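Local coordinates for protein methyltransferase (Streptococcus mutans, PDB 2B78) that probably acts as an S-adenosylmethionine-dependent methyltransferase, perhaps on RNA, with a PUA-like domain besides its Rossmann-like one, at residues Phe121-Ser126 with Asp133-Ala138; Thr48-Lys53 with Asp105-Val110; Leu31-Val36 with Val128-Asp133; Tyr150-Phe155 with Asn160-Leu165. One frame throughout, in Å; residues are numbered along the deposited sequence.

Contact 1: residues Phe121-Ser126 with Asp133-Ala138; sequences FSWYNS and DEIVAA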
loop_
_atom_site.group_PDB
_atom_site.type_symbol
_atom_site.label_atom_id
_atom_site.label_comp_id
_atom_site.label_asym_id
_atom_site.label_seq_id
_atom_site.Cartn_x
_atom_site.Cartn_y
_atom_site.Cartn_z
ATOM N N PHE A 121 -4.051 -1.115 13.477
ATOM C CA PHE A 121 -3.379 0.170 13.603
ATOM C C PHE A 121 -1.935 -0.015 13.170
ATOM O O PHE A 121 -1.324 -1.050 13.462
ATOM C CB PHE A 121 -3.357 0.622 15.067
ATOM C CG PHE A 121 -4.662 1.155 15.576
ATOM C CD1 PHE A 121 -4.872 2.523 15.679
ATOM C CD2 PHE A 121 -5.677 0.291 15.978
ATOM C CE1 PHE A 121 -6.074 3.022 16.174
ATOM C CE2 PHE A 121 -6.882 0.787 16.475
ATOM C CZ PHE A 121 -7.078 2.150 16.571
ATOM N N SER A 122 -1.385 0.986 12.492
ATOM C CA SER A 122 0.006 0.938 12.076
ATOM C C SER A 122 0.667 2.245 12.474
ATOM O O SER A 122 0.193 3.336 12.125
ATOM C CB SER A 122 0.129 0.711 10.568
ATOM O OG SER A 122 -0.277 -0.606 10.233
ATOM N N TRP A 123 1.752 2.130 13.231
ATOM C CA TRP A 123 2.497 3.296 13.700
ATOM C C TRP A 123 3.786 3.449 12.881
ATOM O O TRP A 123 4.664 2.582 12.925
ATOM C CB TRP A 123 2.839 3.125 15.184
ATOM C CG TRP A 123 1.679 2.671 16.027
ATOM C CD1 TRP A 123 1.546 1.462 16.648
ATOM C CD2 TRP A 123 0.473 3.399 16.307
ATOM N NE1 TRP A 123 0.334 1.391 17.294
ATOM C CE2 TRP A 123 -0.342 2.566 17.104
ATOM C CE3 TRP A 123 0.007 4.676 15.964
ATOM C CZ2 TRP A 123 -1.606 2.964 17.557
ATOM C CZ3 TRP A 123 -1.249 5.071 16.415
ATOM C CH2 TRP A 123 -2.039 4.218 17.207
ATOM N N TYR A 124 3.906 4.566 12.163
ATOM C CA TYR A 124 5.067 4.812 11.311
ATOM C C TYR A 124 6.228 5.579 11.938
ATOM O O TYR A 124 7.277 5.736 11.309
ATOM C CB TYR A 124 4.628 5.522 10.022
ATOM C CG TYR A 124 3.785 4.655 9.121
ATOM C CD1 TYR A 124 2.522 4.226 9.522
ATOM C CD2 TYR A 124 4.252 4.252 7.868
ATOM C CE1 TYR A 124 1.741 3.417 8.701
ATOM C CE2 TYR A 124 3.473 3.439 7.035
ATOM C CZ TYR A 124 2.220 3.029 7.464
ATOM O OH TYR A 124 1.438 2.233 6.660
ATOM N N ASN A 125 6.053 6.066 13.162
ATOM C CA ASN A 125 7.134 6.782 13.825
ATOM C C ASN A 125 7.007 6.689 15.345
ATOM O O ASN A 125 5.929 6.408 15.872
ATOM C CB ASN A 125 7.189 8.244 13.349
ATOM C CG ASN A 125 5.947 9.036 13.703
ATOM O OD1 ASN A 125 5.688 9.319 14.874
ATOM N ND2 ASN A 125 5.171 9.415 12.683
ATOM N N SER A 126 8.112 6.910 16.051
ATOM C CA SER A 126 8.099 6.804 17.506
ATOM C C SER A 126 7.191 7.801 18.214
ATOM O O SER A 126 6.658 7.505 19.292
ATOM C CB SER A 126 9.519 6.930 18.061
ATOM O OG SER A 126 10.120 8.150 17.674
ATOM N N ASP A 133 -2.031 5.812 23.214
ATOM C CA ASP A 133 -3.163 5.512 24.093
ATOM C C ASP A 133 -4.332 6.461 23.857
ATOM O O ASP A 133 -5.484 6.036 23.819
ATOM C CB ASP A 133 -2.748 5.557 25.570
ATOM C CG ASP A 133 -1.926 4.349 25.976
ATOM O OD1 ASP A 133 -1.761 3.439 25.137
ATOM O OD2 ASP A 133 -1.447 4.303 27.132
ATOM N N GLU A 134 -4.044 7.748 23.705
ATOM C CA GLU A 134 -5.106 8.715 23.457
ATOM C C GLU A 134 -5.671 8.522 22.053
ATOM O O GLU A 134 -6.876 8.624 21.847
ATOM C CB GLU A 134 -4.589 10.137 23.649
ATOM C CG GLU A 134 -3.234 10.397 23.034
ATOM C CD GLU A 134 -2.631 11.701 23.515
ATOM O OE1 GLU A 134 -3.181 12.772 23.171
ATOM O OE2 GLU A 134 -1.612 11.649 24.244
ATOM N N ILE A 135 -4.805 8.224 21.091
ATOM C CA ILE A 135 -5.262 7.990 19.729
ATOM C C ILE A 135 -6.250 6.822 19.706
ATOM O O ILE A 135 -7.329 6.919 19.129
ATOM C CB ILE A 135 -4.079 7.643 18.783
ATOM C CG1 ILE A 135 -3.176 8.867 18.612
ATOM C CG2 ILE A 135 -4.615 7.157 17.424
ATOM C CD1 ILE A 135 -1.993 8.641 17.682
ATOM N N VAL A 136 -5.876 5.708 20.330
ATOM C CA VAL A 136 -6.739 4.534 20.352
ATOM C C VAL A 136 -8.038 4.821 21.099
ATOM O O VAL A 136 -9.117 4.451 20.643
ATOM C CB VAL A 136 -6.013 3.326 20.995
ATOM C CG1 VAL A 136 -6.942 2.138 21.063
ATOM C CG2 VAL A 136 -4.785 2.967 20.179
ATOM N N ALA A 137 -7.926 5.490 22.245
ATOM C CA ALA A 137 -9.086 5.844 23.050
ATOM C C ALA A 137 -10.092 6.623 22.198
ATOM O O ALA A 137 -11.297 6.353 22.230
ATOM C CB ALA A 137 -8.643 6.684 24.252
ATOM N N ALA A 138 -9.586 7.590 21.438
ATOM C CA ALA A 138 -10.422 8.402 20.561
ATOM C C ALA A 138 -11.055 7.547 19.472
ATOM O O ALA A 138 -12.224 7.739 19.121
ATOM C CB ALA A 138 -9.589 9.507 19.920
#
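Ile135 comes against the indole rim of Trp123 from the opposite direction where strand 118-123 faces helix 132-142, and Val136 fills the corner between Trp123 and Phe121. The tight part lies at the six-membered end of the indole. Ile135 CG2 sits at the ring edge, in plane, 3.9 Å from Trp123 CH2, while Ile135 CD1 comes 3.9 Å from Trp123 CZ3. Both branches of the isoleucine can touch because CG2 is anti to the backbone N and CG1 lies beside it (chi1 -68°), spreading the side chain along the indole rim. Val136 CG2 is 4.1 Å from Trp123 CZ2 at the indole edge, and also stands over a face of Phe121, 4.2 Å from CE1. One methyl thus touches both rings. No hydrogen bond crosses the interface: Trp123 NE1 is bonded to Glu151 OE1, which leaves the apolar rim for the helix. The other flank is looser: Val136 is partly exposed, and Asp133 and Ala137 lie at the surface. Beyond the pair, helix 71-83 reaches Ile135 through Phe74, Phe139 meets Phe121 edge-to-face, and strand 110-115 supports Phe121 and Trp123 through Ile112 and Val110, so helix 132-142 packs on the five-stranded sheet.

Contact 2: residues Thr48-Lys53 with Asp105-Val110; sequences TAYLSK and DSFGGV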
loop_
_atom_site.group_PDB
_atom_site.type_symbol
_atom_site.label_atom_id
_atom_site.label_comp_id
_atom_site.label_asym_id
_atom_site.label_seq_id
_atom_site.Cartn_x
_atom_site.Cartn_y
_atom_site.Cartn_z
ATOM N N THR A 48 0.784 24.203 13.631
ATOM C CA THR A 48 1.221 23.281 14.673
ATOM C C THR A 48 1.695 22.020 13.972
ATOM O O THR A 48 1.070 21.579 13.013
ATOM C CB THR A 48 0.044 22.938 15.619
ATOM O OG1 THR A 48 -0.425 24.139 16.247
ATOM C CG2 THR A 48 0.478 21.942 16.697
ATOM N N ALA A 49 2.800 21.444 14.434
ATOM C CA ALA A 49 3.326 20.234 13.814
ATOM C C ALA A 49 4.044 19.362 14.832
ATOM O O ALA A 49 4.248 19.771 15.973
ATOM C CB ALA A 49 4.290 20.612 12.690
ATOM N N TYR A 50 4.415 18.152 14.423
ATOM C CA TYR A 50 5.161 17.280 15.315
ATOM C C TYR A 50 6.357 16.727 14.557
ATOM O O TYR A 50 6.297 16.502 13.345
ATOM C CB TYR A 50 4.275 16.152 15.889
ATOM C CG TYR A 50 4.008 14.940 15.009
ATOM C CD1 TYR A 50 5.010 14.009 14.734
ATOM C CD2 TYR A 50 2.731 14.697 14.501
ATOM C CE1 TYR A 50 4.747 12.862 13.974
ATOM C CE2 TYR A 50 2.454 13.548 13.741
ATOM C CZ TYR A 50 3.464 12.638 13.484
ATOM O OH TYR A 50 3.200 11.499 12.757
ATOM N N LEU A 51 7.458 16.541 15.276
ATOM C CA LEU A 51 8.673 16.023 14.680
ATOM C C LEU A 51 8.911 14.580 15.083
ATOM O O LEU A 51 8.702 14.205 16.231
ATOM C CB LEU A 51 9.882 16.862 15.109
ATOM C CG LEU A 51 9.877 18.354 14.774
ATOM C CD1 LEU A 51 11.167 18.988 15.281
ATOM C CD2 LEU A 51 9.742 18.544 13.270
ATOM N N SER A 52 9.347 13.781 14.119
ATOM C CA SER A 52 9.671 12.384 14.344
ATOM C C SER A 52 10.175 11.864 13.016
ATOM O O SER A 52 9.611 12.172 11.965
ATOM C CB SER A 52 8.442 11.592 14.800
ATOM O OG SER A 52 8.819 10.286 15.217
ATOM N N LYS A 53 11.248 11.087 13.054
ATOM C CA LYS A 53 11.813 10.559 11.828
ATOM C C LYS A 53 10.930 9.491 11.204
ATOM O O LYS A 53 10.492 8.551 11.875
ATOM C CB LYS A 53 13.217 10.011 12.096
ATOM C CG LYS A 53 14.294 11.093 12.031
ATOM C CD LYS A 53 15.653 10.598 12.515
ATOM C CE LYS A 53 15.779 10.702 14.032
ATOM N NZ LYS A 53 17.147 10.327 14.506
ATOM N N ASP A 105 -5.843 11.787 5.543
ATOM C CA ASP A 105 -6.907 12.060 6.503
ATOM C C ASP A 105 -6.458 13.058 7.557
ATOM O O ASP A 105 -6.966 13.083 8.687
ATOM C CB ASP A 105 -7.388 10.769 7.148
ATOM C CG ASP A 105 -8.129 9.890 6.170
ATOM O OD1 ASP A 105 -9.270 10.254 5.792
ATOM O OD2 ASP A 105 -7.559 8.849 5.767
ATOM N N SER A 106 -5.489 13.877 7.161
ATOM C CA SER A 106 -4.935 14.951 7.983
ATOM C C SER A 106 -4.122 14.635 9.224
ATOM O O SER A 106 -4.052 15.443 10.146
ATOM C CB SER A 106 -6.035 15.962 8.336
ATOM O OG SER A 106 -6.408 16.696 7.173
ATOM N N PHE A 107 -3.510 13.463 9.270
ATOM C CA PHE A 107 -2.642 13.159 10.393
ATOM C C PHE A 107 -1.635 12.116 9.963
ATOM O O PHE A 107 -1.878 10.918 10.085
ATOM C CB PHE A 107 -3.413 12.658 11.614
ATOM C CG PHE A 107 -2.622 12.770 12.888
ATOM C CD1 PHE A 107 -2.454 14.007 13.504
ATOM C CD2 PHE A 107 -1.977 11.659 13.426
ATOM C CE1 PHE A 107 -1.651 14.139 14.637
ATOM C CE2 PHE A 107 -1.170 11.780 14.557
ATOM C CZ PHE A 107 -1.007 13.021 15.162
ATOM N N GLY A 108 -0.501 12.576 9.447
ATOM C CA GLY A 108 0.524 11.648 9.004
ATOM C C GLY A 108 1.097 10.813 10.132
ATOM O O GLY A 108 1.025 11.205 11.296
ATOM N N GLY A 109 1.650 9.651 9.789
ATOM C CA GLY A 109 2.243 8.784 10.795
ATOM C C GLY A 109 1.359 7.636 11.255
ATOM O O GLY A 109 1.830 6.694 11.899
ATOM N N VAL A 110 0.077 7.701 10.908
ATOM C CA VAL A 110 -0.867 6.671 11.328
ATOM C C VAL A 110 -1.796 6.176 10.232
ATOM O O VAL A 110 -2.342 6.975 9.467
ATOM C CB VAL A 110 -1.768 7.197 12.472
ATOM C CG1 VAL A 110 -2.762 6.120 12.894
ATOM C CG2 VAL A 110 -0.917 7.649 13.654
#
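Tyr50 reaches from strand 45-54 of the PUA-like domain to the type II beta turn Phe107-Val110, the turn that leads into strand 110-115 of the second sheet. The polar part of the contact is one hydrogen bond: Tyr50 OH donates to Gly108 O at 2.6 Å. The hydroxyl approaches from above the carbonyl plane, 46° out of it, while Gly108 O lies at the edge of the tyrosine ring, in its plane. As its proton is spent on the turn, the same hydroxyl can accept a bond from Asn125 ND2, which satisfies a buried polar atom twice. The apolar part is aromatic. Phe107 CZ comes 3.8 Å from Tyr50 CE2, the two side chains crossing at about a right angle with ring planes 40° apart, an oblique pairing. Around them, Phe127 from helix 126-130 stacks on Tyr50 and Phe74 from helix 71-83 meets Phe107 edge-to-face, so both rings belong to a larger aromatic cluster. The last part is shape: Gly109 has a positive phi of 99°, a conformation that favours glycine in this turn, and its bare CA allows Tyr50 OH to approach within 3.5 Å.

Contact 3: residues Leu31-Val36 with Val128-Asp133; sequences LDNQVV and VYQIRD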
loop_
_atom_site.group_PDB
_atom_site.type_symbol
_atom_site.label_atom_id
_atom_site.label_comp_id
_atom_site.label_asym_id
_atom_site.label_seq_id
_atom_site.Cartn_x
_atom_site.Cartn_y
_atom_site.Cartn_z
ATOM N N LEU A 31 16.065 19.291 16.548
ATOM C CA LEU A 31 14.915 18.875 17.341
ATOM C C LEU A 31 14.333 17.564 16.825
ATOM O O LEU A 31 14.561 17.183 15.672
ATOM C CB LEU A 31 13.833 19.961 17.282
ATOM C CG LEU A 31 14.285 21.421 17.191
ATOM C CD1 LEU A 31 13.083 22.327 16.971
ATOM C CD2 LEU A 31 15.026 21.813 18.451
ATOM N N ASP A 32 13.583 16.873 17.685
ATOM C CA ASP A 32 12.937 15.617 17.309
ATOM C C ASP A 32 11.942 15.133 18.371
ATOM O O ASP A 32 12.039 15.495 19.543
ATOM C CB ASP A 32 13.983 14.530 17.033
ATOM C CG ASP A 32 13.403 13.359 16.253
ATOM O OD1 ASP A 32 12.356 13.549 15.592
ATOM O OD2 ASP A 32 13.994 12.255 16.283
ATOM N N ASN A 33 10.976 14.330 17.932
ATOM C CA ASN A 33 9.936 13.771 18.793
ATOM C C ASN A 33 9.305 14.744 19.773
ATOM O O ASN A 33 9.484 14.637 20.984
ATOM C CB ASN A 33 10.465 12.552 19.544
ATOM C CG ASN A 33 10.177 11.255 18.813
ATOM O OD1 ASN A 33 10.618 11.051 17.678
ATOM N ND2 ASN A 33 9.429 10.369 19.459
ATOM N N GLN A 34 8.548 15.693 19.240
ATOM C CA GLN A 34 7.875 16.681 20.066
ATOM C C GLN A 34 7.010 17.541 19.169
ATOM O O GLN A 34 7.210 17.579 17.950
ATOM C CB GLN A 34 8.899 17.558 20.798
ATOM C CG GLN A 34 9.870 18.299 19.882
ATOM C CD GLN A 34 10.912 19.102 20.647
ATOM O OE1 GLN A 34 10.593 20.076 21.335
ATOM N NE2 GLN A 34 12.170 18.691 20.534
ATOM N N VAL A 35 6.034 18.209 19.770
ATOM C CA VAL A 35 5.155 19.099 19.027
ATOM C C VAL A 35 5.892 20.430 18.923
ATOM O O VAL A 35 6.565 20.844 19.870
ATOM C CB VAL A 35 3.819 19.308 19.773
ATOM C CG1 VAL A 35 2.955 20.316 19.033
ATOM C CG2 VAL A 35 3.084 17.979 19.898
ATOM N N VAL A 36 5.801 21.085 17.772
ATOM C CA VAL A 36 6.461 22.370 17.593
ATOM C C VAL A 36 5.508 23.307 16.880
ATOM O O VAL A 36 4.441 22.890 16.422
ATOM C CB VAL A 36 7.760 22.248 16.750
ATOM C CG1 VAL A 36 8.732 21.274 17.420
ATOM C CG2 VAL A 36 7.430 21.786 15.328
ATOM N N VAL A 128 4.073 9.128 17.306
ATOM C CA VAL A 128 2.684 8.692 17.392
ATOM C C VAL A 128 2.591 7.462 18.277
ATOM O O VAL A 128 1.600 7.261 18.980
ATOM C CB VAL A 128 2.077 8.367 16.014
ATOM C CG1 VAL A 128 1.990 9.630 15.174
ATOM C CG2 VAL A 128 2.904 7.308 15.316
ATOM N N TYR A 129 3.632 6.642 18.254
ATOM C CA TYR A 129 3.634 5.443 19.070
ATOM C C TYR A 129 3.587 5.825 20.547
ATOM O O TYR A 129 2.859 5.218 21.322
ATOM C CB TYR A 129 4.885 4.606 18.777
ATOM C CG TYR A 129 4.886 3.275 19.484
ATOM C CD1 TYR A 129 3.923 2.311 19.185
ATOM C CD2 TYR A 129 5.809 2.994 20.494
ATOM C CE1 TYR A 129 3.868 1.102 19.875
ATOM C CE2 TYR A 129 5.766 1.783 21.191
ATOM C CZ TYR A 129 4.792 0.846 20.875
ATOM O OH TYR A 129 4.721 -0.339 21.565
ATOM N N GLN A 130 4.347 6.840 20.941
ATOM C CA GLN A 130 4.352 7.235 22.346
ATOM C C GLN A 130 3.019 7.826 22.812
ATOM O O GLN A 130 2.675 7.729 23.995
ATOM C CB GLN A 130 5.503 8.211 22.632
ATOM C CG GLN A 130 5.364 9.584 22.003
ATOM C CD GLN A 130 6.521 10.497 22.362
ATOM O OE1 GLN A 130 7.674 10.227 22.011
ATOM N NE2 GLN A 130 6.223 11.581 23.075
ATOM N N ILE A 131 2.253 8.422 21.902
ATOM C CA ILE A 131 0.965 8.986 22.303
ATOM C C ILE A 131 -0.187 8.132 21.792
ATOM O O ILE A 131 -1.303 8.626 21.639
ATOM C CB ILE A 131 0.749 10.417 21.752
ATOM C CG1 ILE A 131 0.739 10.393 20.222
ATOM C CG2 ILE A 131 1.828 11.353 22.269
ATOM C CD1 ILE A 131 0.217 11.669 19.601
ATOM N N ARG A 132 0.064 6.850 21.552
ATOM C CA ARG A 132 -0.978 5.995 21.005
ATOM C C ARG A 132 -2.169 5.672 21.896
ATOM O O ARG A 132 -3.224 5.299 21.382
ATOM C CB ARG A 132 -0.369 4.701 20.449
ATOM C CG ARG A 132 0.105 3.671 21.463
ATOM C CD ARG A 132 0.919 2.610 20.722
ATOM N NE ARG A 132 0.778 1.267 21.276
ATOM C CZ ARG A 132 1.335 0.852 22.408
ATOM N NH1 ARG A 132 2.086 1.676 23.127
ATOM N NH2 ARG A 132 1.140 -0.395 22.817
ATOM N N ASP A 133 -2.031 5.812 23.214
ATOM C CA ASP A 133 -3.163 5.512 24.093
ATOM C C ASP A 133 -4.332 6.461 23.857
ATOM O O ASP A 133 -5.484 6.036 23.819
ATOM C CB ASP A 133 -2.748 5.557 25.570
ATOM C CG ASP A 133 -1.926 4.349 25.976
ATOM O OD1 ASP A 133 -1.761 3.439 25.137
ATOM O OD2 ASP A 133 -1.447 4.303 27.132
HETATM O O HOH W 1 7.547 14.432 23.156
#
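Asn33 and Gln130 join their amides at the surface, with Asn33 in the bulge beside Leu51 and Gln130 at the end of helix 126-130. The direct bond runs from Asn33 ND2 to Gln130 OE1, 3.1 Å long and bent to 150° at the hydrogen. The acceptor lies close to the plane of the Asn33 amide; the donor stands 40° out of the Gln130 carbonyl plane, and the two amides are twisted 49° apart. Gln130 extends beyond CG, and this length lets it reach Asn33. A water makes the second link, donating to Asn33 O at 2.9 Å and accepting from Gln130 NE2 at 3.1 Å; glutamine suits the place because it offers an acceptor and a donor together. Backbone shape explains the asparagine. Asn33 has left-handed backbone angles, which asparagine tolerates well, and with Gln34 it forms a G1 beta bulge opposite Leu51. Its amide is fixed further by Ser126 OG, bonded to ND2, and by Ser52 OG, bonded to OD1. The contact therefore ties the bulged segment leading along strand 34-39, which pairs with strand 45-54 in the PUA-like domain, to the short helix that follows strand 118-123.

Contact 4: residues Tyr150-Phe155 with Asn160-Leu165; sequences YEKIRF and NVSAHL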
loop_
_atom_site.group_PDB
_atom_site.type_symbol
_atom_site.label_atom_id
_atom_site.label_comp_id
_atom_site.label_asym_id
_atom_site.label_seq_id
_atom_site.Cartn_x
_atom_site.Cartn_y
_atom_site.Cartn_z
ATOM N N TYR A 150 -5.436 -4.894 16.529
ATOM C CA TYR A 150 -4.032 -5.266 16.504
ATOM C C TYR A 150 -3.250 -4.057 16.025
ATOM O O TYR A 150 -3.832 -3.110 15.491
ATOM C CB TYR A 150 -3.812 -6.429 15.545
ATOM C CG TYR A 150 -4.339 -7.724 16.084
ATOM C CD1 TYR A 150 -3.500 -8.605 16.776
ATOM C CD2 TYR A 150 -5.685 -8.051 15.953
ATOM C CE1 TYR A 150 -4.000 -9.785 17.327
ATOM C CE2 TYR A 150 -6.193 -9.222 16.500
ATOM C CZ TYR A 150 -5.347 -10.082 17.185
ATOM O OH TYR A 150 -5.856 -11.237 17.736
ATOM N N GLU A 151 -1.939 -4.087 16.217
ATOM C CA GLU A 151 -1.098 -2.978 15.797
ATOM C C GLU A 151 0.221 -3.445 15.191
ATOM O O GLU A 151 0.760 -4.475 15.590
ATOM C CB GLU A 151 -0.806 -2.060 16.989
ATOM C CG GLU A 151 0.123 -2.676 18.042
ATOM C CD GLU A 151 0.314 -1.781 19.252
ATOM O OE1 GLU A 151 0.193 -0.548 19.109
ATOM O OE2 GLU A 151 0.598 -2.309 20.352
ATOM N N LYS A 152 0.725 -2.681 14.223
ATOM C CA LYS A 152 2.010 -2.973 13.588
ATOM C C LYS A 152 2.948 -1.812 13.902
ATOM O O LYS A 152 2.539 -0.654 13.837
ATOM C CB LYS A 152 1.876 -3.070 12.057
ATOM C CG LYS A 152 0.928 -4.139 11.534
ATOM C CD LYS A 152 1.343 -5.529 11.981
ATOM C CE LYS A 152 0.475 -6.593 11.329
ATOM N NZ LYS A 152 0.783 -7.958 11.836
ATOM N N ILE A 153 4.193 -2.122 14.261
ATOM C CA ILE A 153 5.204 -1.105 14.529
ATOM C C ILE A 153 6.002 -0.998 13.230
ATOM O O ILE A 153 6.687 -1.945 12.838
ATOM C CB ILE A 153 6.149 -1.525 15.670
ATOM C CG1 ILE A 153 5.356 -1.713 16.957
ATOM C CG2 ILE A 153 7.230 -0.481 15.874
ATOM C CD1 ILE A 153 4.426 -0.576 17.268
ATOM N N ARG A 154 5.910 0.152 12.571
ATOM C CA ARG A 154 6.586 0.365 11.292
ATOM C C ARG A 154 7.781 1.309 11.362
ATOM O O ARG A 154 8.000 2.104 10.448
ATOM C CB ARG A 154 5.581 0.908 10.279
ATOM C CG ARG A 154 4.310 0.092 10.191
ATOM C CD ARG A 154 4.427 -0.960 9.127
ATOM N NE ARG A 154 4.746 -0.336 7.848
ATOM C CZ ARG A 154 4.538 -0.904 6.666
ATOM N NH1 ARG A 154 4.005 -2.118 6.602
ATOM N NH2 ARG A 154 4.862 -0.259 5.553
ATOM N N PHE A 155 8.548 1.227 12.442
ATOM C CA PHE A 155 9.722 2.079 12.598
ATOM C C PHE A 155 10.816 1.378 13.395
ATOM O O PHE A 155 11.760 2.023 13.873
ATOM C CB PHE A 155 9.348 3.390 13.293
ATOM C CG PHE A 155 8.760 3.205 14.664
ATOM C CD1 PHE A 155 7.385 3.077 14.836
ATOM C CD2 PHE A 155 9.582 3.160 15.786
ATOM C CE1 PHE A 155 6.836 2.910 16.108
ATOM C CE2 PHE A 155 9.043 2.992 17.060
ATOM C CZ PHE A 155 7.665 2.868 17.219
ATOM N N ASN A 160 9.551 -6.136 18.664
ATOM C CA ASN A 160 8.350 -6.770 18.121
ATOM C C ASN A 160 7.687 -5.837 17.123
ATOM O O ASN A 160 7.667 -4.613 17.311
ATOM C CB ASN A 160 7.364 -7.085 19.245
ATOM C CG ASN A 160 7.934 -8.033 20.266
ATOM O OD1 ASN A 160 8.185 -9.203 19.972
ATOM N ND2 ASN A 160 8.147 -7.537 21.479
ATOM N N VAL A 161 7.127 -6.394 16.064
ATOM C CA VAL A 161 6.503 -5.540 15.080
ATOM C C VAL A 161 4.992 -5.665 15.071
ATOM O O VAL A 161 4.304 -4.806 14.525
ATOM C CB VAL A 161 7.068 -5.830 13.683
ATOM C CG1 VAL A 161 8.536 -5.412 13.637
ATOM C CG2 VAL A 161 6.934 -7.309 13.368
ATOM N N SER A 162 4.471 -6.719 15.691
ATOM C CA SER A 162 3.028 -6.922 15.721
ATOM C C SER A 162 2.548 -7.341 17.105
ATOM O O SER A 162 3.226 -8.099 17.806
ATOM C CB SER A 162 2.631 -7.983 14.691
ATOM O OG SER A 162 1.224 -8.066 14.562
ATOM N N ALA A 163 1.372 -6.853 17.492
ATOM C CA ALA A 163 0.816 -7.185 18.801
ATOM C C ALA A 163 -0.686 -6.960 18.888
ATOM O O ALA A 163 -1.238 -6.111 18.184
ATOM C CB ALA A 163 1.524 -6.361 19.883
ATOM N N HIS A 164 -1.348 -7.736 19.745
ATOM C CA HIS A 164 -2.776 -7.581 19.969
ATOM C C HIS A 164 -2.870 -6.257 20.722
ATOM O O HIS A 164 -2.039 -5.993 21.597
ATOM C CB HIS A 164 -3.308 -8.740 20.818
ATOM C CG HIS A 164 -4.740 -8.585 21.222
ATOM N ND1 HIS A 164 -5.759 -8.419 20.308
ATOM C CD2 HIS A 164 -5.320 -8.537 22.445
ATOM C CE1 HIS A 164 -6.904 -8.269 20.949
ATOM N NE2 HIS A 164 -6.666 -8.337 22.247
ATOM N N LEU A 165 -3.851 -5.421 20.378
ATOM C CA LEU A 165 -3.991 -4.100 21.007
ATOM C C LEU A 165 -5.130 -3.959 22.007
ATOM O O LEU A 165 -4.912 -3.494 23.130
ATOM C CB LEU A 165 -4.138 -3.015 19.932
ATOM C CG LEU A 165 -4.160 -1.573 20.454
ATOM C CD1 LEU A 165 -2.877 -1.295 21.226
ATOM C CD2 LEU A 165 -4.316 -0.590 19.289
HETATM O O HOH W 2 -0.080 -4.069 22.412
#
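Tyr150 and His164 meet edge-to-face across a beta hairpin, the histidine edge turned toward the tyrosine face with the planes 62° apart. His164 ND1 lies over the rim of that face, 3.6 Å from Tyr150 CZ. Placing CG anti to its backbone N (chi1 174°) swings the imidazole over the tyrosine, and the far nitrogen, NE2, is bonded to Gly167 O. Tyr150 OH is taken up by Glu169 and Ala170 N.

Lys152 and Ser162, a non-hydrogen-bonded antiparallel pair, project from one face of the sheet. The long lysine bends at chi2 (-60°), which curls its chain back across the strands so that NZ donates to the short serine's OG at 2.8 Å. On the other face stand Glu151 and Ala163; Leu165 crosses Glu151 at about a right angle, its CD1 3.7 Å from Glu151 OE2. A water donates to both Glu151 OE2 and His164 O, while Glu151 OE1 receives Trp123 NE1 and forms a salt bridge with Arg132.

Backbone bonds hold the hairpin: Glu151 N to Ala163 O (2.9 Å), Ala163 N to Glu151 O (3.1 Å) and Ile153 N to Val161 O (2.7 Å). Strand 162-165 thereby closes the edge of the five-stranded sheet. The Lys152 side chain is about 9 Å from that of Arg246, a residue of the S-adenosyl-L-homocysteine site.

The burial of Lys152 and Glu151 is probably offset by their partners. Lys152 NZ also bonds to Gly190 O and Leu187 O, and these oxygens would favour its charged form. Since Ser162 OG accepts from the lysine, its own proton is probably left for Asn188 OD1, so the pair links the hairpin to the loop 187-190.

In the fold
Along the chain the segments run 31-36, 48-53, 105-110, 121-126, 128-133 with 133-138, then 150-155 and 160-165; both parts of contact 2 fall between those of contact 3. The centres of contacts 1, 2 and 3 lie about 9 to 11 Å apart. Contacts 2 and 3 share the PUA-like sheet through neighbouring strands 34-39 and 45-54, whereas contacts 1 and 4 share the five-stranded sheet of strands 96-101 to 162-165 through strands 118-123 and 148-153, about 10 Å between centres. Contact 4 is about 18 Å from contact 2. Helix 126-130 touches both sheets, and helix 132-142 packs on the second. Contacts 2 and 3 thus tie the PUA-like domain to this part; contacts 1 and 4 build the part itself.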